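PDB 4RU0: putative branched-chain amino acid ABC transporter, periplasmic branched-chain amino acid-binding protein from Pseudomonas protegens Pf-5, which probably binds branched-chain amino acids or related small solutes in the periplasm and hands them to an ABC importer. Local coordinates for residues P130-G135 / F151-T156; E363-D368 / L384-R389. One frame throughout, in Å; residues are numbered along the deposited sequence.

How the contacts relate
Contact 1 (130-135 with 151-156) closes before contact 2 (363-368 with 384-389) opens, yet the chain brings their centres to about 12 Å from each other. Contact 1 is a short parallel pairing buried near the middle of the molecule, whereas contact 2 is a short antiparallel pairing farther out. They meet through side chains: the ring of Phe-151 packs on Glu-363 and Leu-386, and the methyl of selenomethionine Met-154 reaches Leu-384. Helix 325-348 packs against both, and helix 355-363, which leads into contact 2, also borders contact 1. Together they join early and late parts of the periplasmic binding protein fold into one continuous packed region.

Contact 1: residues P130-G135 / F151-T156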
loop_
_atom_site.group_PDB
_atom_site.type_symbol
_atom_site.label_atom_id
_atom_site.label_comp_id
_atom_site.label_asym_id
_atom_site.label_seq_id
_atom_site.Cartn_x
_atom_site.Cartn_y
_atom_site.Cartn_z
ATOM N N PRO A 130 5.996 0.647 -16.410
ATOM C CA PRO A 130 5.775 -0.021 -15.127
ATOM C C PRO A 130 4.627 0.611 -14.353
ATOM O O PRO A 130 4.624 1.822 -14.141
ATOM C CB PRO A 130 7.102 0.180 -14.381
ATOM C CG PRO A 130 8.074 0.683 -15.402
ATOM C CD PRO A 130 7.266 1.384 -16.439
ATOM N N LEU A 131 3.653 -0.200 -13.960
ATOM C CA LEU A 131 2.595 0.266 -13.082
ATOM C C LEU A 131 2.985 -0.034 -11.653
ATOM O O LEU A 131 3.287 -1.176 -11.317
ATOM C CB LEU A 131 1.257 -0.399 -13.409
ATOM C CG LEU A 131 0.590 -0.055 -14.741
ATOM C CD1 LEU A 131 -0.812 -0.666 -14.802
ATOM C CD2 LEU A 131 0.548 1.447 -15.002
ATOM N N ILE A 132 2.993 0.993 -10.816
ATOM C CA ILE A 132 3.213 0.802 -9.393
ATOM C C ILE A 132 1.893 0.941 -8.648
ATOM O O ILE A 132 1.228 1.973 -8.730
ATOM C CB ILE A 132 4.227 1.811 -8.828
ATOM C CG1 ILE A 132 5.606 1.597 -9.458
ATOM C CG2 ILE A 132 4.313 1.688 -7.326
ATOM C CD1 ILE A 132 6.613 2.677 -9.092
ATOM N N THR A 133 1.528 -0.106 -7.924
ATOM C CA THR A 133 0.421 -0.058 -6.972
ATOM C C THR A 133 0.917 -0.438 -5.588
ATOM O O THR A 133 1.117 -1.589 -5.286
ATOM C CB THR A 133 -0.746 -0.983 -7.382
ATOM O OG1 THR A 133 -0.305 -2.334 -7.454
ATOM C CG2 THR A 133 -1.289 -0.599 -8.704
ATOM N N LEU A 134 1.048 0.542 -4.717
ATOM C CA LEU A 134 1.606 0.290 -3.405
ATOM C C LEU A 134 0.514 -0.208 -2.481
ATOM O O LEU A 134 -0.474 0.451 -2.274
ATOM C CB LEU A 134 2.229 1.575 -2.872
ATOM C CG LEU A 134 3.106 1.603 -1.633
ATOM C CD1 LEU A 134 4.365 0.798 -1.821
ATOM C CD2 LEU A 134 3.472 3.038 -1.308
ATOM N N GLY A 135 0.704 -1.397 -1.943
ATOM C CA GLY A 135 -0.265 -2.025 -1.068
ATOM C C GLY A 135 -1.614 -2.377 -1.664
ATOM O O GLY A 135 -2.598 -2.436 -0.968
ATOM N N PHE A 151 3.745 -3.807 -10.771
ATOM C CA PHE A 151 4.467 -3.890 -9.500
ATOM C C PHE A 151 3.597 -3.602 -8.271
ATOM O O PHE A 151 3.445 -2.445 -7.873
ATOM C CB PHE A 151 5.656 -2.917 -9.502
ATOM C CG PHE A 151 6.756 -3.287 -10.460
ATOM C CD1 PHE A 151 7.899 -3.933 -10.007
ATOM C CD2 PHE A 151 6.655 -2.979 -11.811
ATOM C CE1 PHE A 151 8.921 -4.268 -10.883
ATOM C CE2 PHE A 151 7.673 -3.315 -12.692
ATOM C CZ PHE A 151 8.808 -3.958 -12.229
ATOM N N PRO A 152 3.073 -4.633 -7.634
ATOM C CA PRO A 152 2.333 -4.428 -6.392
ATOM C C PRO A 152 3.315 -4.338 -5.226
ATOM O O PRO A 152 3.495 -5.262 -4.469
ATOM C CB PRO A 152 1.504 -5.689 -6.294
ATOM C CG PRO A 152 2.358 -6.714 -6.895
ATOM C CD PRO A 152 3.171 -6.056 -7.962
ATOM N N VAL A 153 3.968 -3.196 -5.131
ATOM C CA VAL A 153 5.105 -2.993 -4.251
ATOM C C VAL A 153 4.850 -2.947 -2.751
ATOM O O VAL A 153 3.869 -2.395 -2.285
ATOM C CB VAL A 153 5.915 -1.748 -4.642
ATOM C CG1 VAL A 153 7.343 -1.904 -4.178
ATOM C CG2 VAL A 153 5.906 -1.561 -6.136
HETATM N N MSE A 154 5.807 -3.510 -2.030
HETATM C CA MSE A 154 5.875 -3.502 -0.584
HETATM C C MSE A 154 4.972 -4.459 0.142
HETATM O O MSE A 154 5.467 -5.239 0.961
HETATM C CB MSE A 154 5.579 -2.093 -0.121
HETATM C CG MSE A 154 6.571 -1.693 0.945
HETATM SE SE MSE A 154 6.382 0.224 1.194
HETATM C CE MSE A 154 7.921 0.690 0.086
ATOM N N LEU A 155 3.675 -4.386 -0.075
ATOM C CA LEU A 155 2.793 -5.314 0.576
ATOM C C LEU A 155 1.641 -5.766 -0.279
ATOM O O LEU A 155 0.812 -4.982 -0.640
ATOM C CB LEU A 155 2.275 -4.693 1.874
ATOM C CG LEU A 155 1.614 -5.655 2.847
ATOM C CD1 LEU A 155 2.609 -6.670 3.347
ATOM C CD2 LEU A 155 0.993 -4.909 3.992
ATOM N N THR A 156 1.558 -7.050 -0.538
ATOM C CA THR A 156 0.365 -7.621 -1.125
ATOM C C THR A 156 -0.544 -8.144 -0.033
ATOM O O THR A 156 -0.106 -8.435 1.052
ATOM C CB THR A 156 0.669 -8.759 -2.091
ATOM O OG1 THR A 156 1.239 -9.854 -1.383
ATOM C CG2 THR A 156 1.617 -8.301 -3.164
#
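Phe-151 is gripped through its backbone from both neighbours of Ile-132. Its N-H donates to Leu-131 O at 2.7 Å, nearly in line with the C=O bond, and its own O accepts from Thr-133 N at 3.0 Å, with the donor lying above the carbonyl plane. This is the tight part of the contact. With chi1 at -68°, the ring swings back beside its own backbone N, bringing Leu-131 O to the ring edge and CE2 to 3.9 Å from Pro-130 CB. His-391 stacks on the ring, and Leu-362 touches both Pro-130 and Phe-151. Replacing Phe-151 by an alanine would probably open a gap beside Pro-130 and leave His-391 without its stacking partner. On the same side, Ile-132 CG2 meets Val-153 CG2 at 3.8 Å.

Beyond Pro-152, the centre of an inverse gamma turn, the pairing slackens, although the residues remain buried. Gly-135 N reaches Val-153 O in a weak bond of 3.3 Å, and Gly-135 CA approaches Leu-155 O at 3.2 Å in a CA-H...O contact. Packing here rests on Leu-134, whose side chain crosses that of selenomethionine Met-154 at an angle, CD1 lying 3.6 Å from its CB and 3.7 Å from SE. Thr-133 OG1 is hydrogen-bonded to Tyr-136 O.

Gly-135 O accepts from NE1 of Trp-269, a residue of the ligand pocket, and Thr-156 caps helix 157-172 through a weak hydrogen bond from Ser-159 N to OG1. The whole is a parallel strand pair running out into loops beside the binding cleft of a protein whose family points to the type I periplasmic binding protein fold.

Contact 2: residues E363-D368 / L384-R389; sequences EHLNID and LKLSCR
Ile-367 and Leu-384 form the hydrogen-bonded pair of this short antiparallel bridge. Ile-367 N donates to Leu-384 O at 2.7 Å, in the carbonyl plane, while the return bond from Leu-384 N to Ile-367 O is weak at 3.3 Å. Their side chains run alongside each other, Ile-367 CG1 resting 3.8 Å from Leu-384 CB.

Asn-366 and Lys-385, the adjacent non-hydrogen-bonded pair, project from the exposed face of the bridge. Each places its CG anti to its backbone N (chi1 -166° and -172°), which sends both the same way and brings Asn-366 ND2 to 3.7 Å from Lys-385 CD. The amide thus touches the aliphatic part of the lysine, whose chain kinks at its last torsion and carries the amine away.

Past the bridge, Leu-386 N donates to Leu-365 O at 3.1 Å, and the two leucines lie side by side with Leu-386 CD1 4.0 Å from Leu-365 CB. Glu-363 stretches out beyond CG until its carboxylate lies against Cys-388, OE2 being 3.5 Å from CA. That oxygen has charged and polar partners of its own, a salt bridge to Arg-441 and a hydrogen bond with His-391 NE2, and Cys-388 is tied by a disulfide to Cys-443.

Strand 366-367 lies in the chain between helices 355-363 and 369-375; Leu-365 and Ile-367 both pack on helix 325-348, and Ile-367 also touches Leu-372 and Met-375 of helix 369-375.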
loop_
_atom_site.group_PDB
_atom_site.type_symbol
_atom_site.label_atom_id
_atom_site.label_comp_id
_atom_site.label_asym_id
_atom_site.label_seq_id
_atom_site.Cartn_x
_atom_site.Cartn_y
_atom_site.Cartn_z
ATOM N N GLU A 363 13.197 -3.542 -10.488
ATOM C CA GLU A 363 13.575 -4.937 -10.268
ATOM C C GLU A 363 14.937 -5.068 -9.583
ATOM O O GLU A 363 15.322 -6.155 -9.146
ATOM C CB GLU A 363 13.572 -5.708 -11.593
ATOM C CG GLU A 363 12.182 -5.823 -12.219
ATOM C CD GLU A 363 12.095 -6.857 -13.329
ATOM O OE1 GLU A 363 13.079 -7.029 -14.073
ATOM O OE2 GLU A 363 11.027 -7.499 -13.459
ATOM N N HIS A 364 15.665 -3.963 -9.475
ATOM C CA HIS A 364 16.957 -3.994 -8.804
ATOM C C HIS A 364 16.970 -3.126 -7.553
ATOM O O HIS A 364 18.029 -2.800 -7.027
ATOM C CB HIS A 364 18.067 -3.562 -9.764
ATOM C CG HIS A 364 18.402 -4.599 -10.788
ATOM N ND1 HIS A 364 17.633 -4.809 -11.912
ATOM C CD2 HIS A 364 19.406 -5.505 -10.844
ATOM C CE1 HIS A 364 18.155 -5.792 -12.621
ATOM N NE2 HIS A 364 19.233 -6.232 -11.996
ATOM N N LEU A 365 15.785 -2.759 -7.076
ATOM C CA LEU A 365 15.674 -2.010 -5.837
ATOM C C LEU A 365 16.293 -2.787 -4.687
ATOM O O LEU A 365 16.015 -3.970 -4.502
ATOM C CB LEU A 365 14.216 -1.692 -5.518
ATOM C CG LEU A 365 13.710 -0.311 -5.922
ATOM C CD1 LEU A 365 12.284 -0.114 -5.430
ATOM C CD2 LEU A 365 14.623 0.764 -5.373
ATOM N N ASN A 366 17.149 -2.116 -3.929
ATOM C CA ASN A 366 17.749 -2.706 -2.742
ATOM C C ASN A 366 17.898 -1.642 -1.669
ATOM O O ASN A 366 18.955 -1.030 -1.519
ATOM C CB ASN A 366 19.101 -3.344 -3.064
ATOM C CG ASN A 366 19.602 -4.248 -1.949
ATOM O OD1 ASN A 366 19.409 -3.965 -0.766
ATOM N ND2 ASN A 366 20.253 -5.343 -2.325
ATOM N N ILE A 367 16.814 -1.423 -0.937
ATOM C CA ILE A 367 16.781 -0.439 0.134
ATOM C C ILE A 367 17.208 -1.059 1.460
ATOM O O ILE A 367 16.502 -1.906 2.008
ATOM C CB ILE A 367 15.379 0.161 0.289
ATOM C CG1 ILE A 367 14.868 0.691 -1.057
ATOM C CG2 ILE A 367 15.383 1.248 1.338
ATOM C CD1 ILE A 367 15.684 1.824 -1.607
ATOM N N ASP A 368 18.366 -0.630 1.958
ATOM C CA ASP A 368 18.906 -1.083 3.244
ATOM C C ASP A 368 18.423 -0.222 4.399
ATOM O O ASP A 368 17.791 0.811 4.195
ATOM C CB ASP A 368 20.440 -1.058 3.231
ATOM C CG ASP A 368 21.039 -2.208 2.457
ATOM O OD1 ASP A 368 20.410 -3.287 2.415
ATOM O OD2 ASP A 368 22.140 -2.036 1.898
ATOM N N LEU A 384 13.390 -2.832 1.215
ATOM C CA LEU A 384 12.881 -3.306 -0.068
ATOM C C LEU A 384 13.976 -3.999 -0.854
ATOM O O LEU A 384 15.031 -3.425 -1.101
ATOM C CB LEU A 384 12.318 -2.152 -0.895
ATOM C CG LEU A 384 10.938 -1.615 -0.537
ATOM C CD1 LEU A 384 10.639 -0.381 -1.370
ATOM C CD2 LEU A 384 9.900 -2.693 -0.770
ATOM N N LYS A 385 13.727 -5.239 -1.245
ATOM C CA LYS A 385 14.633 -5.935 -2.140
ATOM C C LYS A 385 13.820 -6.657 -3.203
ATOM O O LYS A 385 13.270 -7.728 -2.961
ATOM C CB LYS A 385 15.528 -6.911 -1.375
ATOM C CG LYS A 385 16.627 -7.535 -2.225
ATOM C CD LYS A 385 17.809 -7.973 -1.369
ATOM C CE LYS A 385 18.733 -8.905 -2.130
ATOM N NZ LYS A 385 18.064 -10.201 -2.446
ATOM N N LEU A 386 13.741 -6.048 -4.380
ATOM C CA LEU A 386 12.967 -6.607 -5.481
ATOM C C LEU A 386 13.836 -7.412 -6.431
ATOM O O LEU A 386 15.064 -7.342 -6.389
ATOM C CB LEU A 386 12.253 -5.505 -6.261
ATOM C CG LEU A 386 10.945 -4.948 -5.699
ATOM C CD1 LEU A 386 11.197 -4.056 -4.487
ATOM C CD2 LEU A 386 10.193 -4.195 -6.792
ATOM N N SER A 387 13.176 -8.182 -7.284
ATOM C CA SER A 387 13.839 -8.941 -8.329
ATOM C C SER A 387 12.839 -9.156 -9.452
ATOM O O SER A 387 11.668 -8.794 -9.318
ATOM C CB SER A 387 14.355 -10.281 -7.804
ATOM O OG SER A 387 13.287 -11.200 -7.612
ATOM N N CYS A 388 13.296 -9.741 -10.554
ATOM C CA CYS A 388 12.402 -10.097 -11.646
ATOM C C CYS A 388 11.355 -11.098 -11.156
ATOM O O CYS A 388 10.216 -11.103 -11.611
ATOM C CB CYS A 388 13.190 -10.677 -12.818
ATOM S SG CYS A 388 12.185 -11.608 -14.001
ATOM N N ARG A 389 11.759 -11.928 -10.206
ATOM C CA ARG A 389 10.905 -12.958 -9.638
ATOM C C ARG A 389 9.956 -12.389 -8.574
ATOM O O ARG A 389 8.927 -12.991 -8.258
ATOM C CB ARG A 389 11.779 -14.063 -9.035
ATOM C CG ARG A 389 11.092 -15.387 -8.801
ATOM C CD ARG A 389 11.955 -16.269 -7.911
ATOM N NE ARG A 389 12.092 -15.699 -6.573
ATOM C CZ ARG A 389 11.391 -16.103 -5.518
ATOM N NH1 ARG A 389 11.569 -15.526 -4.335
ATOM N NH2 ARG A 389 10.515 -17.090 -5.649
#